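Local coordinates for receptor-type tyrosine-protein phosphatase C (Rattus norvegicus, PDB 5FN8), which dephosphorylates phosphotyrosine in signalling proteins and is probably needed for T-cell activation through the antigen receptor, the fragment here being two extracellular fibronectin type III domains, d3 and d4, at residues K143-S148 with F152-L157; N112-T117 with Y163-Y168; K60-R63 with E67-V70. All blocks are in the same frame, centred on the assembly; numbering follows the deposited sequence.

Contact 1 of 3, residues K143-S148 with F152-L157; sequences KTFNQS and FVVDNL. With NAG (2-acetamido-2-deoxy-beta-D-glucopyranose), chain G.
Phe145 and Phe152 face each other across two strand segments, 143-147 and 152-154, that run nearly antiparallel at 162° with their axes 9.4 Å apart. The alpha carbons of these two phenylalanines, the nearest pair across the segments, lie 7.9 Å apart. That spacing is too wide for main-chain pairing, and each strand hydrogen-bonds within a different sheet: Phe145 with Leu133 on one side of the domain, Phe152 with Val116 on the other. The side chains therefore carry the contact. Phe145 CB lies 3.6 Å from Phe152 CD1 as the two side chains pass alongside, heading opposite ways, and their rings meet at an oblique 58°. Farther out, Phe145 CE1 touches Val154 CG2 at 3.9 Å.

The arrangement is a beta arch in the second fibronectin type III domain, where the chain leaves the four-stranded sheet of the sandwich at 140-147 and enters the three-stranded one at 151-154. Close to this turn, the Gln147 amide lies against the Phe152 ring, tilted from it, and its OE1 comes within 3.3 Å of CD1 of Phe152. The rotation of the amide is fixed from its other end, NE2 being hydrogen-bonded to the carbonyls of Lys151 and Thr149. Asn146, whose CB points away from the partner strand, carries an N-linked sugar through ND2 and takes a hydrogen bond on OD1 from Arg130.

At the far end of the contact Lys143 lays its aliphatic chain along apolar neighbours: CD packs on Val154 CG1 at 3.6 Å and CE on Leu157 CD2 at the same distance. A bend at the last torsion (chi4 -68°) then carries NZ to Asp155 O, a weak hydrogen bond of 3.3 Å.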
loop_
_atom_site.group_PDB
_atom_site.type_symbol
_atom_site.label_atom_id
_atom_site.label_comp_id
_atom_site.label_asym_id
_atom_site.label_seq_id
_atom_site.Cartn_x
_atom_site.Cartn_y
_atom_site.Cartn_z
ATOM N N LYS B 143 -3.492 -22.941 24.063
ATOM C CA LYS B 143 -4.507 -22.933 23.003
ATOM C C LYS B 143 -3.945 -22.298 21.779
ATOM O O LYS B 143 -3.044 -21.474 21.871
ATOM C CB LYS B 143 -5.753 -22.116 23.429
ATOM C CG LYS B 143 -6.490 -22.634 24.675
ATOM C CD LYS B 143 -7.493 -21.630 25.169
ATOM C CE LYS B 143 -8.320 -22.060 26.362
ATOM N NZ LYS B 143 -9.268 -23.177 26.069
ATOM N N THR B 144 -4.486 -22.672 20.619
ATOM C CA THR B 144 -4.130 -22.119 19.318
ATOM C C THR B 144 -5.393 -21.962 18.450
ATOM O O THR B 144 -6.282 -22.800 18.528
ATOM C CB THR B 144 -2.928 -22.834 18.670
ATOM O OG1 THR B 144 -2.509 -22.038 17.568
ATOM C CG2 THR B 144 -3.265 -24.207 18.145
ATOM N N PHE B 145 -5.476 -20.862 17.646
ATOM C CA PHE B 145 -6.630 -20.552 16.786
ATOM C C PHE B 145 -6.147 -20.010 15.469
ATOM O O PHE B 145 -5.127 -19.337 15.419
ATOM C CB PHE B 145 -7.526 -19.484 17.417
ATOM C CG PHE B 145 -8.047 -19.710 18.811
ATOM C CD1 PHE B 145 -7.254 -19.428 19.919
ATOM C CD2 PHE B 145 -9.375 -20.055 19.023
ATOM C CE1 PHE B 145 -7.747 -19.628 21.221
ATOM C CE2 PHE B 145 -9.875 -20.230 20.329
ATOM C CZ PHE B 145 -9.055 -20.038 21.412
ATOM N N ASN B 146 -6.891 -20.295 14.407
ATOM C CA ASN B 146 -6.587 -19.910 13.038
ATOM C C ASN B 146 -7.906 -19.416 12.443
ATOM O O ASN B 146 -8.840 -20.193 12.285
ATOM C CB ASN B 146 -6.022 -21.119 12.261
ATOM C CG ASN B 146 -5.746 -20.871 10.807
ATOM O OD1 ASN B 146 -6.158 -19.865 10.250
ATOM N ND2 ASN B 146 -5.039 -21.783 10.170
ATOM N N GLN B 147 -7.988 -18.116 12.141
ATOM C CA GLN B 147 -9.221 -17.496 11.650
ATOM C C GLN B 147 -8.999 -16.475 10.548
ATOM O O GLN B 147 -7.899 -15.925 10.395
ATOM C CB GLN B 147 -9.946 -16.808 12.809
ATOM C CG GLN B 147 -10.704 -17.749 13.744
ATOM C CD GLN B 147 -11.166 -17.082 15.035
ATOM O OE1 GLN B 147 -11.295 -17.728 16.067
ATOM N NE2 GLN B 147 -11.378 -15.766 15.036
ATOM N N SER B 148 -10.087 -16.198 9.812
ATOM C CA SER B 148 -10.228 -15.191 8.752
ATOM C C SER B 148 -10.305 -13.803 9.352
ATOM O O SER B 148 -9.863 -12.858 8.717
ATOM C CB SER B 148 -11.532 -15.421 8.009
ATOM O OG SER B 148 -11.396 -16.589 7.229
ATOM N N PHE B 152 -11.098 -13.143 18.466
ATOM C CA PHE B 152 -10.998 -14.415 19.181
ATOM C C PHE B 152 -11.593 -14.312 20.535
ATOM O O PHE B 152 -11.319 -13.356 21.261
ATOM C CB PHE B 152 -9.528 -14.850 19.341
ATOM C CG PHE B 152 -8.720 -14.913 18.065
ATOM C CD1 PHE B 152 -8.685 -16.076 17.301
ATOM C CD2 PHE B 152 -7.970 -13.817 17.637
ATOM C CE1 PHE B 152 -7.936 -16.129 16.118
ATOM C CE2 PHE B 152 -7.199 -13.886 16.467
ATOM C CZ PHE B 152 -7.200 -15.036 15.712
ATOM N N VAL B 153 -12.377 -15.320 20.902
ATOM C CA VAL B 153 -12.961 -15.458 22.235
ATOM C C VAL B 153 -12.300 -16.695 22.843
ATOM O O VAL B 153 -12.419 -17.792 22.297
ATOM C CB VAL B 153 -14.521 -15.409 22.309
ATOM C CG1 VAL B 153 -15.176 -16.059 21.096
ATOM C CG2 VAL B 153 -15.047 -16.011 23.620
ATOM N N VAL B 154 -11.488 -16.463 23.886
ATOM C CA VAL B 154 -10.655 -17.453 24.573
ATOM C C VAL B 154 -11.258 -17.712 25.931
ATOM O O VAL B 154 -11.025 -16.965 26.883
ATOM C CB VAL B 154 -9.163 -17.006 24.670
ATOM C CG1 VAL B 154 -8.286 -18.134 25.176
ATOM C CG2 VAL B 154 -8.630 -16.458 23.336
ATOM N N ASP B 155 -12.037 -18.780 26.023
ATOM C CA ASP B 155 -12.730 -19.117 27.256
ATOM C C ASP B 155 -12.223 -20.387 27.953
ATOM O O ASP B 155 -11.282 -21.017 27.476
ATOM C CB ASP B 155 -14.255 -19.109 27.032
ATOM C CG ASP B 155 -14.767 -19.915 25.854
ATOM O OD1 ASP B 155 -14.352 -21.086 25.710
ATOM O OD2 ASP B 155 -15.637 -19.398 25.116
ATOM N N ASN B 156 -12.810 -20.710 29.118
ATOM C CA ASN B 156 -12.482 -21.871 29.948
ATOM C C ASN B 156 -11.005 -21.919 30.413
ATOM O O ASN B 156 -10.372 -22.991 30.438
ATOM C CB ASN B 156 -13.000 -23.199 29.329
ATOM C CG ASN B 156 -14.471 -23.191 28.927
ATOM O OD1 ASN B 156 -15.346 -22.645 29.620
ATOM N ND2 ASN B 156 -14.785 -23.820 27.798
ATOM N N LEU B 157 -10.477 -20.742 30.817
ATOM C CA LEU B 157 -9.114 -20.599 31.338
ATOM C C LEU B 157 -9.131 -20.751 32.870
ATOM O O LEU B 157 -10.211 -20.814 33.467
ATOM C CB LEU B 157 -8.516 -19.223 30.946
ATOM C CG LEU B 157 -8.437 -18.850 29.456
ATOM C CD1 LEU B 157 -8.246 -17.375 29.304
ATOM C CD2 LEU B 157 -7.278 -19.556 28.746
HETATM C C1 NAG G . -4.740 -21.696 8.771
HETATM C C2 NAG G . -3.392 -22.346 8.447
HETATM C C3 NAG G . -3.215 -22.576 6.942
HETATM C C4 NAG G . -4.467 -23.177 6.311
HETATM C C5 NAG G . -5.712 -22.366 6.657
HETATM C C6 NAG G . -6.988 -22.992 6.133
HETATM C C7 NAG G . -1.045 -21.665 8.995
HETATM C C8 NAG G . -0.227 -20.675 9.762
HETATM N N2 NAG G . -2.380 -21.429 8.961
HETATM O O3 NAG G . -2.154 -23.505 6.735
HETATM O O4 NAG G . -4.294 -23.223 4.897
HETATM O O5 NAG G . -5.850 -22.291 8.084
HETATM O O6 NAG G . -8.137 -22.206 6.413
HETATM O O7 NAG G . -0.525 -22.615 8.416
#

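Contact 2 of 3, residues N112-T117 with Y163-Y168; sequences NSINVT and YEFLVY. With NAG (2-acetamido-2-deoxy-beta-D-glucopyranose), chain I.
Ile114 rests its CG2 methyl over one face of the Phe165 ring, 4.1 Å from the centroid and 28° off the ring normal, a CH-pi contact. The methyl lies nearest the far end of the ring, 3.6 Å from Phe165 CZ, while CG1 of the same isoleucine also approaches CZ. With CG1 beside the backbone N (chi1 -56°) and CG2 beside the carbonyl carbon, both branches of Ile114 lean on the end of the ring. Val116 meets the ring nearer its root: its CG2 comes obliquely to Phe165 CD2 at 3.7 Å. The phenylalanine thus packs along its length against two residues that point the same way from one strand.

These are facing sheets of a fibronectin type III beta sandwich. Strand 114-117 belongs to the three-stranded sheet and strand 163-168 to the four-stranded one; their directions differ by 28° and their axes are 9.3 Å apart, so the contact is made by apolar side chains in the buried core of the domain. Val135, on the strand next to 162-170, and Gln183 also pack on Phe165.

One step along the core, the second branch of Val116 turns to a different partner, CG1 touching Val167 CG2 at 3.9 Å, the two valines reaching toward each other side by side. Between Ile114 and Val116, Asn115 points away from the core toward the outer side of its sheet, and its ND2 is bonded to C1 of an N-linked sugar at 1.4 Å.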
loop_
_atom_site.group_PDB
_atom_site.type_symbol
_atom_site.label_atom_id
_atom_site.label_comp_id
_atom_site.label_asym_id
_atom_site.label_seq_id
_atom_site.Cartn_x
_atom_site.Cartn_y
_atom_site.Cartn_z
ATOM N N ASN B 112 -13.113 -16.149 33.606
ATOM C CA ASN B 112 -12.100 -17.038 33.020
ATOM C C ASN B 112 -12.077 -16.997 31.442
ATOM O O ASN B 112 -11.649 -17.958 30.797
ATOM C CB ASN B 112 -12.323 -18.463 33.558
ATOM C CG ASN B 112 -13.558 -19.187 33.044
ATOM O OD1 ASN B 112 -14.469 -18.603 32.431
ATOM N ND2 ASN B 112 -13.609 -20.495 33.285
ATOM N N SER B 113 -12.561 -15.879 30.857
ATOM C CA SER B 113 -12.736 -15.619 29.422
ATOM C C SER B 113 -12.012 -14.313 29.012
ATOM O O SER B 113 -12.133 -13.313 29.721
ATOM C CB SER B 113 -14.231 -15.495 29.123
ATOM O OG SER B 113 -14.626 -15.813 27.800
ATOM N N ILE B 114 -11.273 -14.332 27.876
ATOM C CA ILE B 114 -10.509 -13.208 27.297
ATOM C C ILE B 114 -10.882 -13.043 25.835
ATOM O O ILE B 114 -10.947 -14.014 25.089
ATOM C CB ILE B 114 -8.944 -13.391 27.427
ATOM C CG1 ILE B 114 -8.418 -13.611 28.876
ATOM C CG2 ILE B 114 -8.109 -12.354 26.625
ATOM C CD1 ILE B 114 -8.782 -12.644 29.896
ATOM N N ASN B 115 -11.093 -11.803 25.422
ATOM C CA ASN B 115 -11.389 -11.440 24.036
ATOM C C ASN B 115 -10.138 -10.774 23.453
ATOM O O ASN B 115 -9.515 -9.935 24.128
ATOM C CB ASN B 115 -12.610 -10.506 23.958
ATOM C CG ASN B 115 -13.961 -11.175 23.798
ATOM O OD1 ASN B 115 -14.138 -12.380 24.055
ATOM N ND2 ASN B 115 -14.930 -10.354 23.362
ATOM N N VAL B 116 -9.725 -11.219 22.235
ATOM C CA VAL B 116 -8.549 -10.712 21.531
ATOM C C VAL B 116 -8.984 -10.160 20.157
ATOM O O VAL B 116 -9.692 -10.836 19.421
ATOM C CB VAL B 116 -7.374 -11.741 21.436
ATOM C CG1 VAL B 116 -6.128 -11.102 20.797
ATOM C CG2 VAL B 116 -7.025 -12.330 22.801
ATOM N N THR B 117 -8.599 -8.916 19.847
ATOM C CA THR B 117 -8.949 -8.232 18.592
ATOM C C THR B 117 -7.744 -7.524 18.039
ATOM O O THR B 117 -6.863 -7.101 18.786
ATOM C CB THR B 117 -10.102 -7.223 18.774
ATOM O OG1 THR B 117 -9.752 -6.303 19.811
ATOM C CG2 THR B 117 -11.442 -7.893 19.081
ATOM N N TYR B 163 -1.535 -14.957 31.441
ATOM C CA TYR B 163 -1.473 -15.548 30.117
ATOM C C TYR B 163 -0.834 -14.574 29.127
ATOM O O TYR B 163 -0.912 -13.359 29.316
ATOM C CB TYR B 163 -2.892 -15.893 29.633
ATOM C CG TYR B 163 -3.513 -17.092 30.311
ATOM C CD1 TYR B 163 -3.240 -18.387 29.871
ATOM C CD2 TYR B 163 -4.429 -16.934 31.348
ATOM C CE1 TYR B 163 -3.818 -19.500 30.488
ATOM C CE2 TYR B 163 -5.030 -18.039 31.960
ATOM C CZ TYR B 163 -4.716 -19.320 31.528
ATOM O OH TYR B 163 -5.302 -20.414 32.106
ATOM N N GLU B 164 -0.177 -15.106 28.093
ATOM C CA GLU B 164 0.333 -14.277 27.002
ATOM C C GLU B 164 -0.382 -14.659 25.734
ATOM O O GLU B 164 -0.724 -15.835 25.521
ATOM C CB GLU B 164 1.882 -14.159 26.878
ATOM C CG GLU B 164 2.683 -15.447 26.738
ATOM C CD GLU B 164 4.046 -15.370 26.049
ATOM O OE1 GLU B 164 4.293 -14.392 25.305
ATOM O OE2 GLU B 164 4.855 -16.315 26.223
ATOM N N PHE B 165 -0.730 -13.639 24.957
ATOM C CA PHE B 165 -1.460 -13.789 23.704
ATOM C C PHE B 165 -0.569 -13.309 22.604
ATOM O O PHE B 165 -0.065 -12.187 22.659
ATOM C CB PHE B 165 -2.821 -13.061 23.767
ATOM C CG PHE B 165 -3.691 -13.581 24.896
ATOM C CD1 PHE B 165 -3.524 -13.120 26.199
ATOM C CD2 PHE B 165 -4.669 -14.537 24.660
ATOM C CE1 PHE B 165 -4.293 -13.632 27.247
ATOM C CE2 PHE B 165 -5.464 -15.025 25.705
ATOM C CZ PHE B 165 -5.255 -14.584 26.994
ATOM N N LEU B 166 -0.307 -14.197 21.637
ATOM C CA LEU B 166 0.564 -13.940 20.498
ATOM C C LEU B 166 -0.256 -14.091 19.241
ATOM O O LEU B 166 -0.723 -15.187 18.957
ATOM C CB LEU B 166 1.720 -14.952 20.491
ATOM C CG LEU B 166 2.662 -15.004 21.701
ATOM C CD1 LEU B 166 2.178 -16.035 22.756
ATOM C CD2 LEU B 166 4.044 -15.430 21.254
ATOM N N VAL B 167 -0.481 -12.981 18.517
ATOM C CA VAL B 167 -1.205 -12.953 17.252
ATOM C C VAL B 167 -0.205 -12.810 16.116
ATOM O O VAL B 167 0.597 -11.892 16.159
ATOM C CB VAL B 167 -2.319 -11.870 17.146
ATOM C CG1 VAL B 167 -3.026 -11.953 15.777
ATOM C CG2 VAL B 167 -3.334 -12.020 18.261
ATOM N N TYR B 168 -0.208 -13.756 15.153
ATOM C CA TYR B 168 0.633 -13.722 13.941
ATOM C C TYR B 168 -0.315 -13.628 12.758
ATOM O O TYR B 168 -1.416 -14.194 12.787
ATOM C CB TYR B 168 1.403 -15.038 13.712
ATOM C CG TYR B 168 2.204 -15.555 14.879
ATOM C CD1 TYR B 168 1.571 -16.116 15.993
ATOM C CD2 TYR B 168 3.596 -15.546 14.852
ATOM C CE1 TYR B 168 2.310 -16.608 17.068
ATOM C CE2 TYR B 168 4.344 -16.056 15.913
ATOM C CZ TYR B 168 3.697 -16.587 17.015
ATOM O OH TYR B 168 4.465 -17.108 18.018
HETATM C C1 NAG I . -16.286 -10.765 23.144
HETATM C C2 NAG I . -17.267 -9.714 23.667
HETATM C C3 NAG I . -18.668 -10.282 23.431
HETATM C C4 NAG I . -18.904 -10.510 21.939
HETATM C C5 NAG I . -17.789 -11.361 21.331
HETATM C C6 NAG I . -17.807 -11.369 19.817
HETATM C C7 NAG I . -16.447 -8.282 25.507
HETATM C C8 NAG I . -16.171 -8.220 26.976
HETATM N N2 NAG I . -17.059 -9.401 25.072
HETATM O O3 NAG I . -19.649 -9.389 23.947
HETATM O O4 NAG I . -20.164 -11.145 21.735
HETATM O O5 NAG I . -16.501 -10.851 21.726
HETATM O O6 NAG I . -16.793 -12.201 19.261
HETATM O O7 NAG I . -16.124 -7.371 24.748
#

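Contact 3 of 3, residues K60-R63 with E67-V70; sequences KNLR and EYTV
Tyr68 has CG beside its own backbone N (chi1 -70°) and the ring plane turned about square to the plane of CA, CB and CG (chi2 -89°), a setting that sends the phenol back toward Leu62 and Arg63 in the preceding loop. This is the tyrosine corner, a recurrent motif of Greek-key beta sandwiches, here in the first of the two fibronectin type III domains. The loop leads out of strand 56-59 and over to strand 67-76, whose first residues include the tyrosine.

The bond that defines the corner runs from backbone to side chain. Arg63 N donates to Tyr68 OH over 2.9 Å, at an almost straight 170°, with the nitrogen at the edge of the ring and near its plane. The bond gives a buried phenol oxygen a polar partner and ties the loop to the strand. Leu62 comes over a face instead: its CD2 sits 4.2 Å from the ring centroid in a CH-pi contact, offset toward the rim, and its CB reaches Tyr68 CE2 at 3.8 Å. The Phe91 ring, on the neighbouring strand, also meets the tyrosine at a small angle between planes.

Across the subunit interface, Tyr68 to Val70 pair antiparallel with a strand of the second subunit, so the sheet runs on, and Leu62 packs on Tyr39 of that chain. The Arg63 side chain meanwhile crosses the phenol at about a right angle, and its CG lies 3.6 Å from Tyr68 OH.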
loop_
_atom_site.group_PDB
_atom_site.type_symbol
_atom_site.label_atom_id
_atom_site.label_comp_id
_atom_site.label_asym_id
_atom_site.label_seq_id
_atom_site.Cartn_x
_atom_site.Cartn_y
_atom_site.Cartn_z
ATOM N N LYS B 60 15.105 -4.042 -9.300
ATOM C CA LYS B 60 15.118 -4.124 -7.830
ATOM C C LYS B 60 14.048 -3.214 -7.202
ATOM O O LYS B 60 13.377 -2.468 -7.914
ATOM C CB LYS B 60 16.527 -3.719 -7.321
ATOM C CG LYS B 60 17.623 -4.730 -7.626
ATOM C CD LYS B 60 18.979 -4.136 -7.335
ATOM C CE LYS B 60 20.099 -5.142 -7.433
ATOM N NZ LYS B 60 21.439 -4.479 -7.421
ATOM N N ASN B 61 13.885 -3.293 -5.875
ATOM C CA ASN B 61 12.956 -2.478 -5.073
ATOM C C ASN B 61 11.483 -2.648 -5.445
ATOM O O ASN B 61 10.712 -1.679 -5.418
ATOM C CB ASN B 61 13.391 -0.992 -5.074
ATOM C CG ASN B 61 14.861 -0.795 -4.775
ATOM O OD1 ASN B 61 15.378 -1.224 -3.735
ATOM N ND2 ASN B 61 15.568 -0.162 -5.694
ATOM N N LEU B 62 11.085 -3.884 -5.790
ATOM C CA LEU B 62 9.692 -4.162 -6.153
ATOM C C LEU B 62 8.938 -4.576 -4.910
ATOM O O LEU B 62 9.576 -4.894 -3.900
ATOM C CB LEU B 62 9.603 -5.219 -7.274
ATOM C CG LEU B 62 10.409 -4.936 -8.575
ATOM C CD1 LEU B 62 10.297 -6.084 -9.543
ATOM C CD2 LEU B 62 9.953 -3.657 -9.269
ATOM N N ARG B 63 7.601 -4.523 -4.933
ATOM C CA ARG B 63 6.819 -4.956 -3.762
ATOM C C ARG B 63 6.614 -6.473 -3.845
ATOM O O ARG B 63 6.408 -6.996 -4.946
ATOM C CB ARG B 63 5.421 -4.267 -3.694
ATOM C CG ARG B 63 5.363 -2.784 -4.092
ATOM C CD ARG B 63 5.580 -1.758 -2.975
ATOM N NE ARG B 63 4.922 -0.486 -3.327
ATOM C CZ ARG B 63 5.465 0.507 -4.041
ATOM N NH1 ARG B 63 6.720 0.417 -4.475
ATOM N NH2 ARG B 63 4.759 1.597 -4.320
ATOM N N GLU B 67 1.984 -8.241 -9.264
ATOM C CA GLU B 67 2.035 -8.475 -10.707
ATOM C C GLU B 67 2.606 -7.231 -11.370
ATOM O O GLU B 67 2.187 -6.110 -11.054
ATOM C CB GLU B 67 0.626 -8.730 -11.260
ATOM C CG GLU B 67 0.523 -10.005 -12.081
ATOM C CD GLU B 67 -0.267 -11.115 -11.417
ATOM O OE1 GLU B 67 -1.368 -10.832 -10.893
ATOM O OE2 GLU B 67 0.193 -12.279 -11.464
ATOM N N TYR B 68 3.583 -7.429 -12.269
ATOM C CA TYR B 68 4.208 -6.360 -13.018
ATOM C C TYR B 68 4.284 -6.679 -14.496
ATOM O O TYR B 68 4.255 -7.844 -14.903
ATOM C CB TYR B 68 5.638 -6.125 -12.546
ATOM C CG TYR B 68 5.781 -5.513 -11.186
ATOM C CD1 TYR B 68 5.810 -4.131 -11.023
ATOM C CD2 TYR B 68 5.985 -6.313 -10.057
ATOM C CE1 TYR B 68 5.981 -3.561 -9.770
ATOM C CE2 TYR B 68 6.190 -5.751 -8.801
ATOM C CZ TYR B 68 6.149 -4.376 -8.658
ATOM O OH TYR B 68 6.365 -3.826 -7.427
ATOM N N THR B 69 4.462 -5.636 -15.296
ATOM C CA THR B 69 4.657 -5.786 -16.729
ATOM C C THR B 69 5.842 -4.976 -17.154
ATOM O O THR B 69 5.990 -3.849 -16.679
ATOM C CB THR B 69 3.380 -5.628 -17.539
ATOM O OG1 THR B 69 3.745 -5.690 -18.908
ATOM C CG2 THR B 69 2.659 -4.339 -17.261
ATOM N N VAL B 70 6.737 -5.600 -17.966
ATOM C CA VAL B 70 7.990 -5.031 -18.474
ATOM C C VAL B 70 7.948 -4.977 -19.973
ATOM O O VAL B 70 7.334 -5.842 -20.599
ATOM C CB VAL B 70 9.266 -5.836 -18.081
ATOM C CG1 VAL B 70 10.509 -4.948 -18.004
ATOM C CG2 VAL B 70 9.086 -6.583 -16.812
#

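In the fold
From the N terminus, the chain first closes a short loop at contact 3, where 60-63 meets 67-70 and ties the turn after strand 56-59 to the start of strand 67-76 in the first domain. It then passes into the second domain, where contact 2 opens at 112-117 and closes only at 163-168. Contact 1 opens and closes within that span, at 143-148 and 152-157. Contacts 1 and 2 both bridge the two sheets of one sandwich and touch directly, since strands 114-119 and 151-154 are neighbours: Val154 N approaches Ile114 O at 2.8 Å, a probable hydrogen bond. Contact 3 stands apart, its centre about 38 Å from the centres of the other two.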